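Local coordinates for protein Cwp19 (Clostridioides difficile, PDB 5OQ3) that probably hydrolyses bacterial cell-wall peptidoglycan, this chain being its TIM-barrel glycoside hydrolase domain, at residues P246-T258 with T262-R276. Residues are numbered along the deposited sequence; the frame is centred on the assembly and turned at random.
Sequences PAGIWRNKSSDPT and TSGNESYVGTYADTR
In the long loop that follows barrel strand 241-244 of this TIM barrel, W250 is sandwiched between R276 and the R251-Y268 pair. R276 CB lies over one face of the indole, and farther out W250 CH2 meets R276 NH1 at 3.4 Å; the guanidinium is inclined 34° to the ring. Over the opposite face come R251 CG and Y268 CB, with the Y268 ring presenting its edge in an offset edge-to-face pair. CG of W250 stands anti to the backbone N (chi1 171°), which carries the indole to D274, where W250 NE1 donates to D274 OD1 near the ring plane (2.9 Å). The guanidinium of R251 lies flat on the Y268 ring, planes 12° apart; R251 CD sits over the ring face, 3.8 Å from its centroid, and the cation is off-centre. R276 grips T258 end-on, NH1 giving a nearly straight bond to T258 OG1 (2.7 Å) and NH2 reaching T258 O from above the carbonyl plane; R276 NH2 also forms a salt bridge with E312 of helix 302-313.

A separate, polar cluster centres on N252. Its OD1 accepts from T262 OG1 on an in-plane lone pair (2.7 Å), while ND2 donates to G264 O (2.8 Å), so both ends of the amide are fixed. The E266 carboxylate stacks on that amide, and its OE2 takes the backbone N of N252 (2.8 Å). Backbone bonds from S267 N to I249 O and from Y268 N to W250 O pair segments 246-258 and 262-276. Bonds at the edges of W250 and N252 thus restrict their rotation, and the negative charge of E266 is probably stabilised by the N-H it receives.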
loop_
_atom_site.group_PDB
_atom_site.type_symbol
_atom_site.label_atom_id
_atom_site.label_comp_id
_atom_site.label_asym_id
_atom_site.label_seq_id
_atom_site.Cartn_x
_atom_site.Cartn_y
_atom_site.Cartn_z
ATOM N N PRO A 246 -0.051 2.617 6.233
ATOM C CA PRO A 246 -1.369 2.833 6.814
ATOM C C PRO A 246 -1.820 4.273 6.644
ATOM O O PRO A 246 -1.051 5.181 6.267
ATOM C CB PRO A 246 -1.138 2.480 8.269
ATOM C CG PRO A 246 0.229 3.058 8.509
ATOM C CD PRO A 246 1.017 2.803 7.228
ATOM N N ALA A 247 -3.083 4.464 6.973
ATOM C CA ALA A 247 -3.613 5.818 7.049
ATOM C C ALA A 247 -2.801 6.644 8.093
ATOM O O ALA A 247 -2.155 6.109 9.006
ATOM C CB ALA A 247 -5.071 5.773 7.433
ATOM N N GLY A 248 -2.873 7.954 7.938
ATOM C CA GLY A 248 -1.987 8.857 8.644
ATOM C C GLY A 248 -2.269 9.133 10.118
ATOM O O GLY A 248 -1.398 9.679 10.815
ATOM N N ILE A 249 -3.470 8.788 10.579
ATOM C CA ILE A 249 -3.822 8.890 11.987
ATOM C C ILE A 249 -4.063 7.456 12.523
ATOM O O ILE A 249 -4.864 6.685 11.976
ATOM C CB ILE A 249 -5.060 9.779 12.220
ATOM C CG1 ILE A 249 -4.724 11.238 11.883
ATOM C CG2 ILE A 249 -5.563 9.656 13.660
ATOM C CD1 ILE A 249 -5.933 12.130 11.782
ATOM N N TRP A 250 -3.362 7.136 13.608
ATOM C CA TRP A 250 -3.497 5.879 14.334
ATOM C C TRP A 250 -4.641 5.983 15.362
ATOM O O TRP A 250 -5.688 5.328 15.190
ATOM C CB TRP A 250 -2.162 5.532 14.980
ATOM C CG TRP A 250 -2.229 4.389 15.923
ATOM C CD1 TRP A 250 -2.375 3.053 15.607
ATOM C CD2 TRP A 250 -2.160 4.455 17.356
ATOM N NE1 TRP A 250 -2.390 2.300 16.764
ATOM C CE2 TRP A 250 -2.299 3.134 17.847
ATOM C CE3 TRP A 250 -2.080 5.505 18.272
ATOM C CZ2 TRP A 250 -2.314 2.838 19.210
ATOM C CZ3 TRP A 250 -2.037 5.184 19.641
ATOM C CH2 TRP A 250 -2.174 3.886 20.075
ATOM N N ARG A 251 -4.477 6.895 16.329
ATOM C CA ARG A 251 -5.563 7.256 17.258
ATOM C C ARG A 251 -5.404 8.750 17.549
ATOM O O ARG A 251 -4.285 9.237 17.712
ATOM C CB ARG A 251 -5.514 6.517 18.607
ATOM C CG ARG A 251 -5.616 5.030 18.491
ATOM C CD ARG A 251 -5.730 4.355 19.837
ATOM N NE ARG A 251 -7.078 4.424 20.358
ATOM C CZ ARG A 251 -7.476 3.840 21.484
ATOM N NH1 ARG A 251 -8.747 3.886 21.815
ATOM N NH2 ARG A 251 -6.605 3.245 22.283
ATOM N N ASN A 252 -6.532 9.453 17.667
ATOM C CA ASN A 252 -6.525 10.802 18.149
ATOM C C ASN A 252 -6.282 10.843 19.682
ATOM O O ASN A 252 -6.648 9.916 20.423
ATOM C CB ASN A 252 -7.848 11.479 17.821
ATOM C CG ASN A 252 -8.168 11.487 16.341
ATOM O OD1 ASN A 252 -7.320 11.838 15.519
ATOM N ND2 ASN A 252 -9.419 11.152 15.994
ATOM N N LYS A 253 -5.688 11.945 20.142
ATOM C CA LYS A 253 -5.438 12.160 21.566
ATOM C C LYS A 253 -6.724 12.093 22.388
ATOM O O LYS A 253 -6.725 11.626 23.534
ATOM C CB LYS A 253 -4.694 13.485 21.783
ATOM C CG LYS A 253 -4.163 13.691 23.190
ATOM C CD LYS A 253 -3.142 14.827 23.239
ATOM C CE LYS A 253 -1.783 14.391 22.710
ATOM N NZ LYS A 253 -0.784 15.482 22.836
ATOM N N SER A 254 -7.828 12.527 21.785
ATOM C CA SER A 254 -9.133 12.436 22.429
ATOM C C SER A 254 -9.595 10.989 22.726
ATOM O O SER A 254 -10.461 10.796 23.582
ATOM C CB SER A 254 -10.178 13.158 21.577
ATOM O OG SER A 254 -10.246 12.621 20.260
ATOM N N SER A 255 -9.043 9.994 22.023
ATOM C CA SER A 255 -9.328 8.560 22.306
ATOM C C SER A 255 -8.223 7.881 23.124
ATOM O O SER A 255 -8.471 6.869 23.763
ATOM C CB SER A 255 -9.456 7.764 21.006
ATOM O OG SER A 255 -10.422 8.327 20.164
ATOM N N ASP A 256 -7.012 8.407 23.058
ATOM C CA ASP A 256 -5.865 7.807 23.719
ATOM C C ASP A 256 -4.867 8.941 23.995
ATOM O O ASP A 256 -4.433 9.580 23.079
ATOM C CB ASP A 256 -5.244 6.780 22.777
ATOM C CG ASP A 256 -4.071 6.065 23.364
ATOM O OD1 ASP A 256 -3.343 6.670 24.163
ATOM O OD2 ASP A 256 -3.875 4.873 23.027
ATOM N N PRO A 257 -4.490 9.169 25.261
ATOM C CA PRO A 257 -3.645 10.342 25.543
ATOM C C PRO A 257 -2.268 10.346 24.873
ATOM O O PRO A 257 -1.655 11.419 24.766
ATOM C CB PRO A 257 -3.552 10.366 27.092
ATOM C CG PRO A 257 -3.926 8.994 27.529
ATOM C CD PRO A 257 -4.877 8.441 26.485
ATOM N N THR A 258 -1.820 9.190 24.374
ATOM C CA THR A 258 -0.553 9.057 23.665
ATOM C C THR A 258 -0.743 9.139 22.156
ATOM O O THR A 258 0.203 8.933 21.409
ATOM C CB THR A 258 0.110 7.714 24.021
ATOM O OG1 THR A 258 -0.693 6.654 23.472
ATOM C CG2 THR A 258 0.207 7.568 25.532
ATOM N N THR A 262 -5.014 15.491 16.831
ATOM C CA THR A 262 -5.741 15.454 15.574
ATOM C C THR A 262 -7.194 15.081 15.839
ATOM O O THR A 262 -7.539 14.680 16.954
ATOM C CB THR A 262 -5.096 14.395 14.644
ATOM O OG1 THR A 262 -4.948 13.130 15.287
ATOM C CG2 THR A 262 -3.699 14.812 14.161
ATOM N N SER A 263 -8.031 15.189 14.814
ATOM C CA SER A 263 -9.443 14.743 14.856
ATOM C C SER A 263 -9.756 13.975 13.556
ATOM O O SER A 263 -8.929 13.913 12.667
ATOM C CB SER A 263 -10.371 15.946 15.088
ATOM O OG SER A 263 -10.330 16.825 13.983
ATOM N N GLY A 264 -10.916 13.338 13.445
ATOM C CA GLY A 264 -11.202 12.513 12.249
ATOM C C GLY A 264 -10.699 11.072 12.304
ATOM O O GLY A 264 -10.299 10.589 13.349
ATOM N N ASN A 265 -10.678 10.425 11.146
ATOM C CA ASN A 265 -10.665 8.967 11.100
ATOM C C ASN A 265 -9.367 8.359 11.598
ATOM O O ASN A 265 -8.283 8.791 11.247
ATOM C CB ASN A 265 -11.042 8.450 9.702
ATOM C CG ASN A 265 -12.539 8.570 9.413
ATOM O OD1 ASN A 265 -13.331 8.927 10.284
ATOM N ND2 ASN A 265 -12.927 8.258 8.193
ATOM N N GLU A 266 -9.530 7.342 12.434
ATOM C CA GLU A 266 -8.452 6.644 13.086
ATOM C C GLU A 266 -8.304 5.240 12.540
ATOM O O GLU A 266 -9.262 4.490 12.489
ATOM C CB GLU A 266 -8.809 6.544 14.567
ATOM C CG GLU A 266 -8.921 7.876 15.277
ATOM C CD GLU A 266 -9.599 7.765 16.635
ATOM O OE1 GLU A 266 -10.794 7.438 16.666
ATOM O OE2 GLU A 266 -8.953 8.020 17.644
ATOM N N SER A 267 -7.076 4.878 12.171
ATOM C CA SER A 267 -6.829 3.530 11.635
ATOM C C SER A 267 -7.062 2.412 12.643
ATOM O O SER A 267 -7.523 1.321 12.258
ATOM C CB SER A 267 -5.438 3.401 11.038
ATOM O OG SER A 267 -4.425 3.238 12.021
ATOM N N TYR A 268 -6.858 2.704 13.928
ATOM C CA TYR A 268 -7.015 1.722 14.998
ATOM C C TYR A 268 -8.458 1.179 15.071
ATOM O O TYR A 268 -8.641 0.015 15.386
ATOM C CB TYR A 268 -6.610 2.404 16.300
ATOM C CG TYR A 268 -6.675 1.596 17.548
ATOM C CD1 TYR A 268 -5.571 0.858 17.964
ATOM C CD2 TYR A 268 -7.783 1.630 18.370
ATOM C CE1 TYR A 268 -5.585 0.171 19.161
ATOM C CE2 TYR A 268 -7.808 0.906 19.530
ATOM C CZ TYR A 268 -6.708 0.184 19.930
ATOM O OH TYR A 268 -6.744 -0.491 21.126
ATOM N N VAL A 269 -9.412 2.091 14.855
ATOM C CA VAL A 269 -10.845 1.955 15.135
ATOM C C VAL A 269 -11.591 1.614 13.849
ATOM O O VAL A 269 -12.498 0.767 13.829
ATOM C CB VAL A 269 -11.403 3.330 15.661
ATOM C CG1 VAL A 269 -12.899 3.293 15.963
ATOM C CG2 VAL A 269 -10.642 3.775 16.898
ATOM N N GLY A 270 -11.231 2.309 12.779
ATOM C CA GLY A 270 -12.009 2.280 11.551
ATOM C C GLY A 270 -11.694 1.139 10.606
ATOM O O GLY A 270 -12.542 0.754 9.829
ATOM N N THR A 271 -10.465 0.613 10.657
ATOM C CA THR A 271 -10.037 -0.536 9.818
ATOM C C THR A 271 -9.225 -1.591 10.569
ATOM O O THR A 271 -8.806 -2.576 9.986
ATOM C CB THR A 271 -9.300 -0.094 8.521
ATOM O OG1 THR A 271 -7.936 0.219 8.756
ATOM C CG2 THR A 271 -9.905 1.133 7.922
ATOM N N TYR A 272 -9.049 -1.406 11.869
ATOM C CA TYR A 272 -8.341 -2.352 12.769
ATOM C C TYR A 272 -6.884 -2.497 12.424
ATOM O O TYR A 272 -6.337 -3.592 12.510
ATOM C CB TYR A 272 -9.100 -3.715 12.950
ATOM C CG TYR A 272 -10.523 -3.466 13.401
ATOM C CD1 TYR A 272 -10.823 -3.121 14.726
ATOM C CD2 TYR A 272 -11.584 -3.527 12.502
ATOM C CE1 TYR A 272 -12.134 -2.848 15.116
ATOM C CE2 TYR A 272 -12.895 -3.245 12.907
ATOM C CZ TYR A 272 -13.174 -2.940 14.203
ATOM O OH TYR A 272 -14.479 -2.631 14.528
ATOM N N ALA A 273 -6.261 -1.387 12.063
ATOM C CA ALA A 273 -4.872 -1.293 11.704
ATOM C C ALA A 273 -4.143 -0.622 12.856
ATOM O O ALA A 273 -4.133 0.584 12.987
ATOM C CB ALA A 273 -4.717 -0.517 10.410
ATOM N N ASP A 274 -3.552 -1.423 13.696
ATOM C CA ASP A 274 -2.920 -1.019 14.947
ATOM C C ASP A 274 -1.433 -0.790 14.673
ATOM O O ASP A 274 -0.571 -1.590 15.044
ATOM C CB ASP A 274 -3.149 -2.036 16.041
ATOM C CG ASP A 274 -2.702 -1.544 17.404
ATOM O OD1 ASP A 274 -2.074 -0.452 17.503
ATOM O OD2 ASP A 274 -2.990 -2.280 18.378
ATOM N N THR A 275 -1.141 0.315 14.019
ATOM C CA THR A 275 0.228 0.559 13.524
ATOM C C THR A 275 1.216 0.574 14.673
ATOM O O THR A 275 2.329 0.105 14.508
ATOM C CB THR A 275 0.264 1.884 12.783
ATOM O OG1 THR A 275 -0.855 1.918 11.905
ATOM C CG2 THR A 275 1.571 2.032 12.033
ATOM N N ARG A 276 0.819 1.103 15.823
ATOM C CA ARG A 276 1.736 1.091 16.966
ATOM C C ARG A 276 2.148 -0.312 17.328
ATOM O O ARG A 276 3.315 -0.542 17.640
ATOM C CB ARG A 276 1.114 1.827 18.148
ATOM C CG ARG A 276 1.966 1.688 19.393
ATOM C CD ARG A 276 1.430 2.492 20.568
ATOM N NE ARG A 276 1.606 3.908 20.322
ATOM C CZ ARG A 276 1.123 4.867 21.100
ATOM N NH1 ARG A 276 0.422 4.564 22.187
ATOM N NH2 ARG A 276 1.355 6.133 20.826
HETATM O O HOH W 1 -1.973 4.429 11.350
HETATM O O HOH W 2 -6.485 7.511 9.822
HETATM O O HOH W 3 -11.716 10.333 17.703
HETATM O O HOH W 4 -7.493 14.679 19.642
HETATM O O HOH W 5 -10.219 14.405 18.204
#